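Local coordinates for nitrilotriacetate monooxygenase (PDB 3SDO), which probably acts as a flavin-dependent monooxygenase, using FMN and molecular oxygen to oxidise an organic substrate such as nitrilotriacetate, at residues A[13-18]-A[56-61]; A[43-48]-A[403-408]; A[271-276]-A[392-397]. All blocks are in the same frame, centred on the assembly; numbering follows the deposited sequence.

Contact 1 of 3, residues A[13-18]-A[56-61]; sequences GVLIQG and FAFIAD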
ATOM      1  N   GLY A  13       1.178 -20.883  -2.253  1.00 18.14           N
ATOM      2  CA  GLY A  13       1.360 -19.439  -2.338  1.00 17.70           C
ATOM      3  C   GLY A  13       2.744 -19.172  -2.894  1.00 17.76           C
ATOM      4  O   GLY A  13       3.617 -20.028  -2.805  1.00 18.04           O
ATOM      5  N   VAL A  14       2.968 -17.980  -3.434  1.00 17.58           N
ATOM      6  CA  VAL A  14       4.313 -17.598  -3.877  1.00 17.93           C
ATOM      7  C   VAL A  14       4.747 -16.289  -3.228  1.00 18.37           C
ATOM      8  O   VAL A  14       4.054 -15.255  -3.315  1.00 17.73           O
ATOM      9  CB  VAL A  14       4.434 -17.562  -5.437  1.00 17.14           C
ATOM     10  CG1 VAL A  14       3.452 -16.577  -6.056  1.00 18.14           C
ATOM     11  CG2 VAL A  14       5.823 -17.264  -5.860  1.00 16.54           C
ATOM     12  N   LEU A  15       5.867 -16.382  -2.518  1.00 20.17           N
ATOM     13  CA  LEU A  15       6.572 -15.229  -1.990  1.00 21.32           C
ATOM     14  C   LEU A  15       7.254 -14.546  -3.155  1.00 21.82           C
ATOM     15  O   LEU A  15       8.168 -15.115  -3.764  1.00 23.16           O
ATOM     16  CB  LEU A  15       7.631 -15.649  -0.963  1.00 22.42           C
ATOM     17  CG  LEU A  15       8.671 -14.555  -0.593  1.00 24.85           C
ATOM     18  CD1 LEU A  15       7.960 -13.403   0.112  1.00 24.55           C
ATOM     19  CD2 LEU A  15       9.866 -15.073   0.250  1.00 28.46           C
ATOM     20  N   ILE A  16       6.845 -13.327  -3.486  1.00 21.82           N
ATOM     21  CA  ILE A  16       7.547 -12.608  -4.543  1.00 21.83           C
ATOM     22  C   ILE A  16       8.477 -11.599  -3.890  1.00 22.27           C
ATOM     23  O   ILE A  16       8.094 -10.463  -3.617  1.00 23.33           O
ATOM     24  CB  ILE A  16       6.584 -11.959  -5.533  1.00 21.94           C
ATOM     25  CG1 ILE A  16       5.542 -12.981  -5.991  1.00 21.65           C
ATOM     26  CG2 ILE A  16       7.348 -11.417  -6.716  1.00 21.93           C
ATOM     27  CD1 ILE A  16       4.554 -12.431  -6.995  1.00 20.39           C
ATOM     28  N   GLN A  17       9.697 -12.050  -3.598  1.00 22.12           N
ATOM     29  CA  GLN A  17      10.701 -11.245  -2.944  1.00 21.51           C
ATOM     30  C   GLN A  17      11.586 -10.593  -4.012  1.00 21.44           C
ATOM     31  O   GLN A  17      12.784 -10.821  -4.059  1.00 21.25           O
ATOM     32  CB  GLN A  17      11.539 -12.127  -2.025  1.00 22.22           C
ATOM     33  CG  GLN A  17      12.383 -11.403  -1.003  1.00 23.08           C
ATOM     34  CD  GLN A  17      11.580 -10.905   0.189  1.00 25.43           C
ATOM     35  OE1 GLN A  17      10.415 -10.550   0.053  1.00 25.41           O
ATOM     36  NE2 GLN A  17      12.226 -10.825   1.357  1.00 25.65           N
ATOM     37  N   GLY A  18      10.970  -9.766  -4.853  1.00 19.92           N
ATOM     38  CA  GLY A  18      11.669  -9.117  -5.941  1.00 19.62           C
ATOM     39  C   GLY A  18      12.433 -10.135  -6.748  1.00 18.62           C
ATOM     40  O   GLY A  18      11.877 -11.157  -7.162  1.00 18.22           O
ATOM     41  N   PHE A  56      -2.203 -17.709  -4.024  1.00 16.30           N
ATOM     42  CA  PHE A  56      -1.941 -16.326  -3.582  1.00 16.31           C
ATOM     43  C   PHE A  56      -0.498 -15.908  -3.849  1.00 16.48           C
ATOM     44  O   PHE A  56       0.394 -16.754  -3.925  1.00 16.60           O
ATOM     45  CB  PHE A  56      -2.330 -16.102  -2.094  1.00 15.52           C
ATOM     46  CG  PHE A  56      -1.583 -16.940  -1.133  1.00 16.34           C
ATOM     47  CD1 PHE A  56      -1.983 -18.234  -0.883  1.00 14.97           C
ATOM     48  CD2 PHE A  56      -0.440 -16.458  -0.482  1.00 14.85           C
ATOM     49  CE1 PHE A  56      -1.272 -19.035   0.010  1.00 17.31           C
ATOM     50  CE2 PHE A  56       0.264 -17.249   0.391  1.00 17.56           C
ATOM     51  CZ  PHE A  56      -0.139 -18.543   0.634  1.00 17.39           C
ATOM     52  N   ALA A  57      -0.313 -14.605  -4.055  1.00 15.84           N
ATOM     53  CA  ALA A  57       0.993 -13.957  -4.044  1.00 16.04           C
ATOM     54  C   ALA A  57       1.161 -13.319  -2.667  1.00 16.72           C
ATOM     55  O   ALA A  57       0.212 -12.717  -2.150  1.00 16.91           O
ATOM     56  CB  ALA A  57       1.084 -12.880  -5.170  1.00 16.40           C
ATOM     57  N   PHE A  58       2.354 -13.470  -2.086  1.00 17.41           N
ATOM     58  CA  PHE A  58       2.693 -12.961  -0.767  1.00 17.84           C
ATOM     59  C   PHE A  58       3.853 -11.954  -0.888  1.00 18.01           C
ATOM     60  O   PHE A  58       4.900 -12.246  -1.480  1.00 18.49           O
ATOM     61  CB  PHE A  58       3.042 -14.119   0.183  1.00 18.61           C
ATOM     62  CG  PHE A  58       3.627 -13.685   1.516  1.00 20.00           C
ATOM     63  CD1 PHE A  58       3.050 -12.663   2.247  1.00 24.39           C
ATOM     64  CD2 PHE A  58       4.751 -14.305   2.028  1.00 22.78           C
ATOM     65  CE1 PHE A  58       3.595 -12.250   3.472  1.00 24.99           C
ATOM     66  CE2 PHE A  58       5.307 -13.911   3.253  1.00 23.84           C
ATOM     67  CZ  PHE A  58       4.736 -12.883   3.971  1.00 24.90           C
ATOM     68  N   ILE A  59       3.606 -10.756  -0.372  1.00 17.33           N
ATOM     69  CA  ILE A  59       4.556  -9.657  -0.330  1.00 17.61           C
ATOM     70  C   ILE A  59       4.951  -9.481   1.121  1.00 17.78           C
ATOM     71  O   ILE A  59       4.161  -8.981   1.934  1.00 18.13           O
ATOM     72  CB  ILE A  59       3.951  -8.357  -0.887  1.00 16.83           C
ATOM     73  CG1 ILE A  59       3.487  -8.566  -2.332  1.00 17.41           C
ATOM     74  CG2 ILE A  59       4.979  -7.200  -0.859  1.00 16.39           C
ATOM     75  CD1 ILE A  59       4.617  -9.025  -3.291  1.00 15.82           C
ATOM     76  N   ALA A  60       6.149  -9.972   1.437  1.00 17.80           N
ATOM     77  CA  ALA A  60       6.784  -9.794   2.729  1.00 18.64           C
ATOM     78  C   ALA A  60       7.240  -8.342   2.841  1.00 18.48           C
ATOM     79  O   ALA A  60       7.229  -7.609   1.864  1.00 17.92           O
ATOM     80  CB  ALA A  60       8.006 -10.755   2.882  1.00 19.06           C
ATOM     81  N   ASP A  61       7.638  -7.927   4.030  1.00 19.25           N
ATOM     82  CA  ASP A  61       7.983  -6.528   4.211  1.00 20.58           C
ATOM     83  C   ASP A  61       9.032  -6.270   5.283  1.00 21.58           C
ATOM     84  O   ASP A  61       9.271  -7.126   6.152  1.00 23.83           O
ATOM     85  CB  ASP A  61       6.720  -5.741   4.537  1.00 20.05           C
ATOM     86  CG  ASP A  61       6.846  -4.275   4.187  1.00 20.73           C
ATOM     87  OD1 ASP A  61       7.414  -3.972   3.104  1.00 19.47           O
ATOM     88  OD2 ASP A  61       6.374  -3.449   4.993  1.00 17.49           O
TER
HETATM   89  O   HOH W   1       8.111  -9.805  -0.764  1.00 16.40           O

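Contact 2 of 3, residues A[43-48]-A[403-408]; sequences VDRARR and FGLDDF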
ATOM      1  N   VAL A  43       4.251  -7.833 -11.927  1.00 16.34           N
ATOM      2  CA  VAL A  43       3.065  -8.181 -12.701  1.00 15.97           C
ATOM      3  C   VAL A  43       3.275  -9.490 -13.485  1.00 16.04           C
ATOM      4  O   VAL A  43       2.430 -10.373 -13.486  1.00 15.33           O
ATOM      5  CB  VAL A  43       2.642  -7.071 -13.693  1.00 16.51           C
ATOM      6  CG1 VAL A  43       1.425  -7.559 -14.528  1.00 15.64           C
ATOM      7  CG2 VAL A  43       2.306  -5.746 -12.959  1.00 15.68           C
ATOM      8  N   ASP A  44       4.409  -9.595 -14.146  1.00 15.75           N
ATOM      9  CA  ASP A  44       4.748 -10.799 -14.893  1.00 17.04           C
ATOM     10  C   ASP A  44       4.773 -12.052 -14.005  1.00 17.17           C
ATOM     11  O   ASP A  44       4.139 -13.067 -14.335  1.00 16.92           O
ATOM     12  CB  ASP A  44       6.087 -10.603 -15.591  1.00 17.82           C
ATOM     13  CG  ASP A  44       6.583 -11.858 -16.269  1.00 20.22           C
ATOM     14  OD1 ASP A  44       6.389 -11.976 -17.479  1.00 25.22           O
ATOM     15  OD2 ASP A  44       7.148 -12.731 -15.594  1.00 19.87           O
ATOM     16  N   ARG A  45       5.441 -11.952 -12.856  1.00 17.00           N
ATOM     17  CA  ARG A  45       5.507 -13.056 -11.911  1.00 17.16           C
ATOM     18  C   ARG A  45       4.149 -13.376 -11.275  1.00 17.48           C
ATOM     19  O   ARG A  45       3.795 -14.543 -11.147  1.00 17.66           O
ATOM     20  CB  ARG A  45       6.552 -12.790 -10.850  1.00 16.68           C
ATOM     21  CG  ARG A  45       7.973 -12.591 -11.386  1.00 15.39           C
ATOM     22  CD  ARG A  45       8.573 -13.838 -11.952  1.00 15.71           C
ATOM     23  NE  ARG A  45       8.153 -14.106 -13.328  1.00 16.44           N
ATOM     24  CZ  ARG A  45       8.442 -15.208 -14.011  1.00 18.37           C
ATOM     25  NH1 ARG A  45       8.006 -15.340 -15.265  1.00 19.19           N
ATOM     26  NH2 ARG A  45       9.177 -16.167 -13.465  1.00 20.58           N
ATOM     27  N   ALA A  46       3.378 -12.362 -10.890  1.00 17.90           N
ATOM     28  CA  ALA A  46       2.040 -12.610 -10.343  1.00 18.01           C
ATOM     29  C   ALA A  46       1.154 -13.315 -11.369  1.00 18.08           C
ATOM     30  O   ALA A  46       0.438 -14.257 -11.020  1.00 17.84           O
ATOM     31  CB  ALA A  46       1.374 -11.299  -9.833  1.00 17.68           C
ATOM     32  N   ARG A  47       1.231 -12.884 -12.632  1.00 18.41           N
ATOM     33  CA  ARG A  47       0.430 -13.501 -13.708  1.00 18.56           C
ATOM     34  C   ARG A  47       0.866 -14.921 -14.026  1.00 18.66           C
ATOM     35  O   ARG A  47       0.044 -15.793 -14.234  1.00 18.50           O
ATOM     36  CB  ARG A  47       0.459 -12.643 -14.973  1.00 18.33           C
ATOM     37  CG  ARG A  47      -0.396 -11.393 -14.818  1.00 18.85           C
ATOM     38  CD  ARG A  47      -0.274 -10.510 -16.020  1.00 20.10           C
ATOM     39  NE  ARG A  47      -1.269  -9.439 -16.033  1.00 19.95           N
ATOM     40  CZ  ARG A  47      -1.229  -8.416 -16.874  1.00 25.09           C
ATOM     41  NH1 ARG A  47      -0.215  -8.298 -17.748  1.00 26.22           N
ATOM     42  NH2 ARG A  47      -2.201  -7.517 -16.866  1.00 25.68           N
ATOM     43  N   ARG A  48       2.170 -15.142 -14.012  1.00 19.04           N
ATOM     44  CA  ARG A  48       2.747 -16.472 -14.198  1.00 18.80           C
ATOM     45  C   ARG A  48       2.208 -17.429 -13.142  1.00 18.18           C
ATOM     46  O   ARG A  48       1.772 -18.541 -13.459  1.00 18.73           O
ATOM     47  CB  ARG A  48       4.271 -16.383 -14.097  1.00 18.89           C
ATOM     48  CG  ARG A  48       5.028 -17.568 -14.647  1.00 19.66           C
ATOM     49  CD  ARG A  48       5.000 -17.574 -16.155  1.00 23.47           C
ATOM     50  NE  ARG A  48       6.064 -18.388 -16.726  1.00 26.27           N
ATOM     51  CZ  ARG A  48       5.972 -19.680 -17.028  1.00 26.14           C
ATOM     52  NH1 ARG A  48       4.851 -20.362 -16.839  1.00 27.33           N
ATOM     53  NH2 ARG A  48       7.010 -20.281 -17.563  1.00 27.06           N
ATOM     54  N   PHE A 403      13.808 -17.934 -13.208  1.00 21.58           N
ATOM     55  CA  PHE A 403      13.812 -19.351 -13.601  1.00 21.17           C
ATOM     56  C   PHE A 403      13.207 -20.241 -12.538  1.00 20.06           C
ATOM     57  O   PHE A 403      12.612 -21.254 -12.866  1.00 21.08           O
ATOM     58  CB  PHE A 403      15.207 -19.844 -13.987  1.00 21.99           C
ATOM     59  CG  PHE A 403      16.059 -20.251 -12.826  1.00 22.29           C
ATOM     60  CD1 PHE A 403      15.973 -21.524 -12.309  1.00 20.33           C
ATOM     61  CD2 PHE A 403      16.949 -19.360 -12.258  1.00 23.10           C
ATOM     62  CE1 PHE A 403      16.768 -21.912 -11.251  1.00 23.50           C
ATOM     63  CE2 PHE A 403      17.743 -19.737 -11.196  1.00 23.93           C
ATOM     64  CZ  PHE A 403      17.655 -21.016 -10.687  1.00 23.43           C
ATOM     65  N   GLY A 404      13.332 -19.863 -11.268  1.00 20.09           N
ATOM     66  CA  GLY A 404      12.741 -20.655 -10.189  1.00 19.02           C
ATOM     67  C   GLY A 404      11.248 -20.896 -10.347  1.00 18.64           C
ATOM     68  O   GLY A 404      10.769 -22.042 -10.251  1.00 17.57           O
ATOM     69  N   LEU A 405      10.489 -19.820 -10.550  1.00 18.12           N
ATOM     70  CA  LEU A 405       9.055 -19.969 -10.716  1.00 18.49           C
ATOM     71  C   LEU A 405       8.702 -20.642 -12.044  1.00 18.81           C
ATOM     72  O   LEU A 405       7.799 -21.479 -12.089  1.00 19.69           O
ATOM     73  CB  LEU A 405       8.355 -18.614 -10.624  1.00 18.56           C
ATOM     74  CG  LEU A 405       6.824 -18.592 -10.668  1.00 18.48           C
ATOM     75  CD1 LEU A 405       6.209 -19.317  -9.473  1.00 18.90           C
ATOM     76  CD2 LEU A 405       6.368 -17.125 -10.683  1.00 19.45           C
ATOM     77  N   ASP A 406       9.381 -20.262 -13.128  1.00 19.19           N
ATOM     78  CA  ASP A 406       9.137 -20.880 -14.428  1.00 19.94           C
ATOM     79  C   ASP A 406       9.281 -22.404 -14.326  1.00 20.47           C
ATOM     80  O   ASP A 406       8.401 -23.144 -14.770  1.00 20.59           O
ATOM     81  CB  ASP A 406      10.114 -20.378 -15.489  1.00 20.56           C
ATOM     82  CG  ASP A 406       9.917 -18.911 -15.834  1.00 22.01           C
ATOM     83  OD1 ASP A 406       8.937 -18.289 -15.384  1.00 25.22           O
ATOM     84  OD2 ASP A 406      10.746 -18.382 -16.575  1.00 22.77           O
ATOM     85  N   ASP A 407      10.397 -22.864 -13.758  1.00 20.99           N
ATOM     86  CA  ASP A 407      10.634 -24.311 -13.600  1.00 21.19           C
ATOM     87  C   ASP A 407       9.540 -24.962 -12.791  1.00 21.39           C
ATOM     88  O   ASP A 407       9.061 -26.067 -13.122  1.00 21.09           O
ATOM     89  CB  ASP A 407      11.953 -24.601 -12.887  1.00 21.72           C
ATOM     90  CG  ASP A 407      13.180 -24.346 -13.755  1.00 23.91           C
ATOM     91  OD1 ASP A 407      13.038 -24.071 -14.960  1.00 23.92           O
ATOM     92  OD2 ASP A 407      14.303 -24.392 -13.195  1.00 24.84           O
ATOM     93  N   PHE A 408       9.174 -24.324 -11.681  1.00 21.63           N
ATOM     94  CA  PHE A 408       8.214 -24.925 -10.786  1.00 21.92           C
ATOM     95  C   PHE A 408       6.853 -25.069 -11.471  1.00 22.26           C
ATOM     96  O   PHE A 408       6.244 -26.145 -11.445  1.00 21.77           O
ATOM     97  CB  PHE A 408       8.093 -24.132  -9.481  1.00 21.95           C
ATOM     98  CG  PHE A 408       7.117 -24.721  -8.532  1.00 24.10           C
ATOM     99  CD1 PHE A 408       5.799 -24.290  -8.528  1.00 27.21           C
ATOM    100  CD2 PHE A 408       7.500 -25.748  -7.676  1.00 26.70           C
ATOM    101  CE1 PHE A 408       4.874 -24.861  -7.672  1.00 28.75           C
ATOM    102  CE2 PHE A 408       6.582 -26.319  -6.829  1.00 28.10           C
ATOM    103  CZ  PHE A 408       5.263 -25.876  -6.831  1.00 27.54           C
TER

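Contact 3 of 3, residues A[271-276]-A[392-397]; sequences PGIGPI and DGFMLG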
ATOM      1  N   PRO A 271       4.420 -24.543   5.142  1.00 20.27           N
ATOM      2  CA  PRO A 271       5.848 -24.302   5.314  1.00 20.58           C
ATOM      3  C   PRO A 271       6.460 -23.749   4.047  1.00 19.81           C
ATOM      4  O   PRO A 271       5.970 -24.030   2.960  1.00 19.52           O
ATOM      5  CB  PRO A 271       6.429 -25.677   5.629  1.00 20.65           C
ATOM      6  CG  PRO A 271       5.374 -26.632   5.448  1.00 21.69           C
ATOM      7  CD  PRO A 271       4.084 -25.966   5.135  1.00 20.49           C
ATOM      8  N   GLY A 272       7.501 -22.947   4.221  1.00 19.71           N
ATOM      9  CA  GLY A 272       8.273 -22.376   3.143  1.00 19.72           C
ATOM     10  C   GLY A 272       9.284 -23.339   2.590  1.00 20.70           C
ATOM     11  O   GLY A 272       9.964 -24.032   3.354  1.00 20.99           O
ATOM     12  N   ILE A 273       9.350 -23.421   1.264  1.00 20.01           N
ATOM     13  CA  ILE A 273      10.289 -24.282   0.589  1.00 21.25           C
ATOM     14  C   ILE A 273      10.759 -23.555  -0.645  1.00 21.85           C
ATOM     15  O   ILE A 273      10.054 -22.652  -1.147  1.00 21.47           O
ATOM     16  CB  ILE A 273       9.683 -25.651   0.174  1.00 21.95           C
ATOM     17  CG1 ILE A 273       8.457 -25.474  -0.733  1.00 21.90           C
ATOM     18  CG2 ILE A 273       9.288 -26.432   1.404  1.00 21.89           C
ATOM     19  CD1 ILE A 273       7.957 -26.797  -1.375  1.00 21.75           C
ATOM     20  N   GLY A 274      11.952 -23.938  -1.098  1.00 22.22           N
ATOM     21  CA  GLY A 274      12.609 -23.352  -2.261  1.00 22.92           C
ATOM     22  C   GLY A 274      13.171 -24.409  -3.192  1.00 22.84           C
ATOM     23  O   GLY A 274      14.382 -24.577  -3.285  1.00 22.67           O
ATOM     24  N   PRO A 275      12.296 -25.124  -3.897  1.00 22.88           N
ATOM     25  CA  PRO A 275      12.738 -26.233  -4.742  1.00 23.19           C
ATOM     26  C   PRO A 275      13.524 -25.814  -5.985  1.00 23.33           C
ATOM     27  O   PRO A 275      13.236 -24.787  -6.581  1.00 22.26           O
ATOM     28  CB  PRO A 275      11.418 -26.885  -5.163  1.00 23.21           C
ATOM     29  CG  PRO A 275      10.417 -25.764  -5.059  1.00 22.85           C
ATOM     30  CD  PRO A 275      10.824 -25.029  -3.861  1.00 23.07           C
ATOM     31  N   ILE A 276      14.473 -26.652  -6.385  1.00 23.21           N
ATOM     32  CA  ILE A 276      15.250 -26.456  -7.592  1.00 23.75           C
ATOM     33  C   ILE A 276      15.182 -27.735  -8.411  1.00 24.83           C
ATOM     34  O   ILE A 276      15.596 -28.805  -7.938  1.00 24.82           O
ATOM     35  CB  ILE A 276      16.725 -26.154  -7.248  1.00 23.69           C
ATOM     36  CG1 ILE A 276      16.821 -24.934  -6.322  1.00 22.69           C
ATOM     37  CG2 ILE A 276      17.562 -25.964  -8.528  1.00 24.12           C
ATOM     38  CD1 ILE A 276      18.278 -24.561  -5.936  1.00 22.90           C
ATOM     39  N   ASP A 392      -0.270 -28.424   4.762  1.00 18.48           N
ATOM     40  CA  ASP A 392      -1.541 -28.415   4.023  1.00 18.70           C
ATOM     41  C   ASP A 392      -1.330 -27.805   2.633  1.00 18.12           C
ATOM     42  O   ASP A 392      -2.229 -27.789   1.783  1.00 18.33           O
ATOM     43  CB  ASP A 392      -2.586 -27.563   4.750  1.00 19.09           C
ATOM     44  CG  ASP A 392      -2.958 -28.124   6.111  1.00 19.75           C
ATOM     45  OD1 ASP A 392      -3.085 -29.347   6.205  1.00 18.21           O
ATOM     46  OD2 ASP A 392      -3.107 -27.335   7.085  1.00 18.31           O
ATOM     47  N   GLY A 393      -0.147 -27.246   2.447  1.00 18.17           N
ATOM     48  CA  GLY A 393       0.223 -26.499   1.265  1.00 17.22           C
ATOM     49  C   GLY A 393       1.608 -25.950   1.501  1.00 17.41           C
ATOM     50  O   GLY A 393       2.207 -26.234   2.547  1.00 17.46           O
ATOM     51  N   PHE A 394       2.134 -25.191   0.538  1.00 17.49           N
ATOM     52  CA  PHE A 394       3.476 -24.648   0.657  1.00 18.24           C
ATOM     53  C   PHE A 394       3.561 -23.179   0.264  1.00 18.21           C
ATOM     54  O   PHE A 394       2.881 -22.735  -0.647  1.00 18.58           O
ATOM     55  CB  PHE A 394       4.448 -25.428  -0.215  1.00 18.01           C
ATOM     56  CG  PHE A 394       4.552 -26.865   0.153  1.00 18.61           C
ATOM     57  CD1 PHE A 394       5.391 -27.263   1.168  1.00 20.03           C
ATOM     58  CD2 PHE A 394       3.798 -27.824  -0.514  1.00 19.42           C
ATOM     59  CE1 PHE A 394       5.477 -28.619   1.536  1.00 18.87           C
ATOM     60  CE2 PHE A 394       3.873 -29.157  -0.151  1.00 20.98           C
ATOM     61  CZ  PHE A 394       4.738 -29.549   0.873  1.00 18.09           C
ATOM     62  N   MET A 395       4.418 -22.450   0.958  1.00 18.91           N
ATOM     63  CA  MET A 395       4.812 -21.099   0.561  1.00 20.40           C
ATOM     64  C   MET A 395       6.092 -21.203  -0.267  1.00 20.72           C
ATOM     65  O   MET A 395       7.152 -21.530   0.273  1.00 21.59           O
ATOM     66  CB  MET A 395       5.048 -20.253   1.813  1.00 20.64           C
ATOM     67  CG  MET A 395       5.296 -18.775   1.567  1.00 26.37           C
ATOM     68  SD  MET A 395       3.781 -17.822   1.274  1.00 34.74           S
ATOM     69  CE  MET A 395       2.972 -17.832   2.911  1.00 29.97           C
ATOM     70  N   LEU A 396       6.008 -20.912  -1.558  1.00 21.37           N
ATOM     71  CA  LEU A 396       7.165 -21.007  -2.447  1.00 21.82           C
ATOM     72  C   LEU A 396       8.030 -19.775  -2.285  1.00 22.49           C
ATOM     73  O   LEU A 396       7.578 -18.662  -2.545  1.00 21.88           O
ATOM     74  CB  LEU A 396       6.719 -21.154  -3.894  1.00 21.94           C
ATOM     75  CG  LEU A 396       5.831 -22.364  -4.142  1.00 24.02           C
ATOM     76  CD1 LEU A 396       5.008 -22.154  -5.415  1.00 24.18           C
ATOM     77  CD2 LEU A 396       6.693 -23.636  -4.223  1.00 24.73           C
ATOM     78  N   GLY A 397       9.262 -19.994  -1.824  1.00 22.20           N
ATOM     79  CA  GLY A 397      10.265 -18.947  -1.684  1.00 22.24           C
ATOM     80  C   GLY A 397      11.427 -19.304  -2.575  1.00 22.46           C
ATOM     81  O   GLY A 397      12.420 -19.854  -2.103  1.00 22.40           O
TER

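Contact 1 of 3, residues A[13-18]-A[56-61]
The ring of F56 lies flat under G13, whose CA sits 3.4 Å above its plane over the centre, a CH-pi contact; the absence of a side chain at G13 lets the ring come this close. F56 CG stands between its own backbone N and carbonyl carbon (chi1 61°), which folds the ring beneath the neighbouring strand. On the same sheet face L15 extends CD1 to F58 CD2 (3.8 Å) and to the methyl of A60. V14 and A57 lie on the opposite face, and just past the strand end I16 CD1 comes 3.9 Å from A57 CB; the short alanine side chain lets this delta methyl pack directly against it. Between these faces three backbone hydrogen bonds of parallel pairing join the strands: V14 N to F56 O, F58 N to V14 O, and I16 N to F58 O (3.0 Å). Past the strand ends a water takes over, donating to I16 O (2.9 Å) and to Q17 OE1 (2.6 Å) and weakly accepting from A60 N. Beyond it D61, a predicted FMN ligand, forms a salt bridge with R111 of the second subunit. Adjacent parallel strands joined through helix 39-51 make a beta-alpha-beta unit of the TIM barrel, with the predicted flavin site at their C-terminal ends.

Contact 2 of 3, residues A[43-48]-A[403-408]
R45 and R48 on helix 39-51 face L405 and D406 on helix 401-418, the two short segments running nearly parallel, 16° apart, with their axes 10.8 Å from each other at closest approach. That spacing leaves long side chains to bridge the gap. L405 points at the other helix, its CG anti to the backbone N (chi1 -175°), and CD2 reaches R45 O at 3.7 Å and R48 CB at 4.1 Å. A leucine suits this buried side, where it also meets I54 and L398. The side chains of R45 and L405 run alongside each other, pointing opposite ways, and bends at chi2 and chi3 swing the arginine's head round to D406. There NH1 and NH2 both grip the single oxygen OD1 end-on, NH2 at 2.9 Å and NH1 at 3.1 Å. The carboxylate is turned 73° from the guanidinium: NH1 uses the syn lone pair of OD1, whereas NH2 comes from above the carboxylate plane. The flank of the same guanidinium, NE and NH1, holds D44 OD2 side-on, with NE at 2.8 Å, and NH2 also donates to T401 O. Acceptor oxygens of two carboxylates close to its plane fix the rotation of this group, and probably balance its buried charge. R48 NE makes a weak bond to D406 OD1 (3.2 Å); its stronger partner is D410, one turn further along, whose OD2 meets R48 NH2. D44, R45, R48 and D406 thus form a salt-bridge network joining neighbouring helices in the outer layer of the TIM barrel.

Contact 3 of 3, residues A[271-276]-A[392-397]
I273 and F394 carry this contact, their side chains crossing obliquely. I273 CD1 reaches F394 CD1 at 3.6 Å. The position of CG1 between the backbone N and carbonyl carbon of I273 (chi1 57°), followed by an extended chi2, sends CD1 back toward the phenylalanine. P271 O lies by the ring's edge, near its plane, and P271 CG is 4.3 Å from F394 CD1, so proline and isoleucine both border the aromatic group. Helix 375-387 adds M382 and W385 to this apolar cluster. Farther along, CD2 of L396 meets I273 CG1 and, at 4.4 Å, P275 CG. M395 projects from the other face of the sheet, toward F237. The backbones are bound in parallel by M395 N to P271 O (3.0 Å), I273 N to M395 O, and G397 N to I273 O, the last nearly straight at 176°. G272, without a side chain, is consistent with the close approach of the chains, its CA 3.2 Å from M395 O in a CA-H...O contact. The three bonds thus satisfy facing N-H and C=O groups of these two strands, leaving branched and aromatic side chains to supply an apolar layer between barrel strand and surrounding helix.

How the contacts relate
Contacts 1 and 3 are buried pairings of parallel barrel strands, and they meet directly: strand 11-15 bonds to strand 393-396, so the N-terminal strand closes the ring with the last one. On the barrel's inner side M395 SD packs against the rings of F56 and F58, so the two contacts share an apolar patch there. Contact 2 lies farther out and is partly buried, between the helix that follows strand 11-15 and the helix that follows strand 393-396. Its inner side still touches the sheet, through L405 on V14 and F408 on L396 and P275. The chemistry changes accordingly, from backbone bonds and apolar packing in contacts 1 and 3 to charged side chains in contact 2.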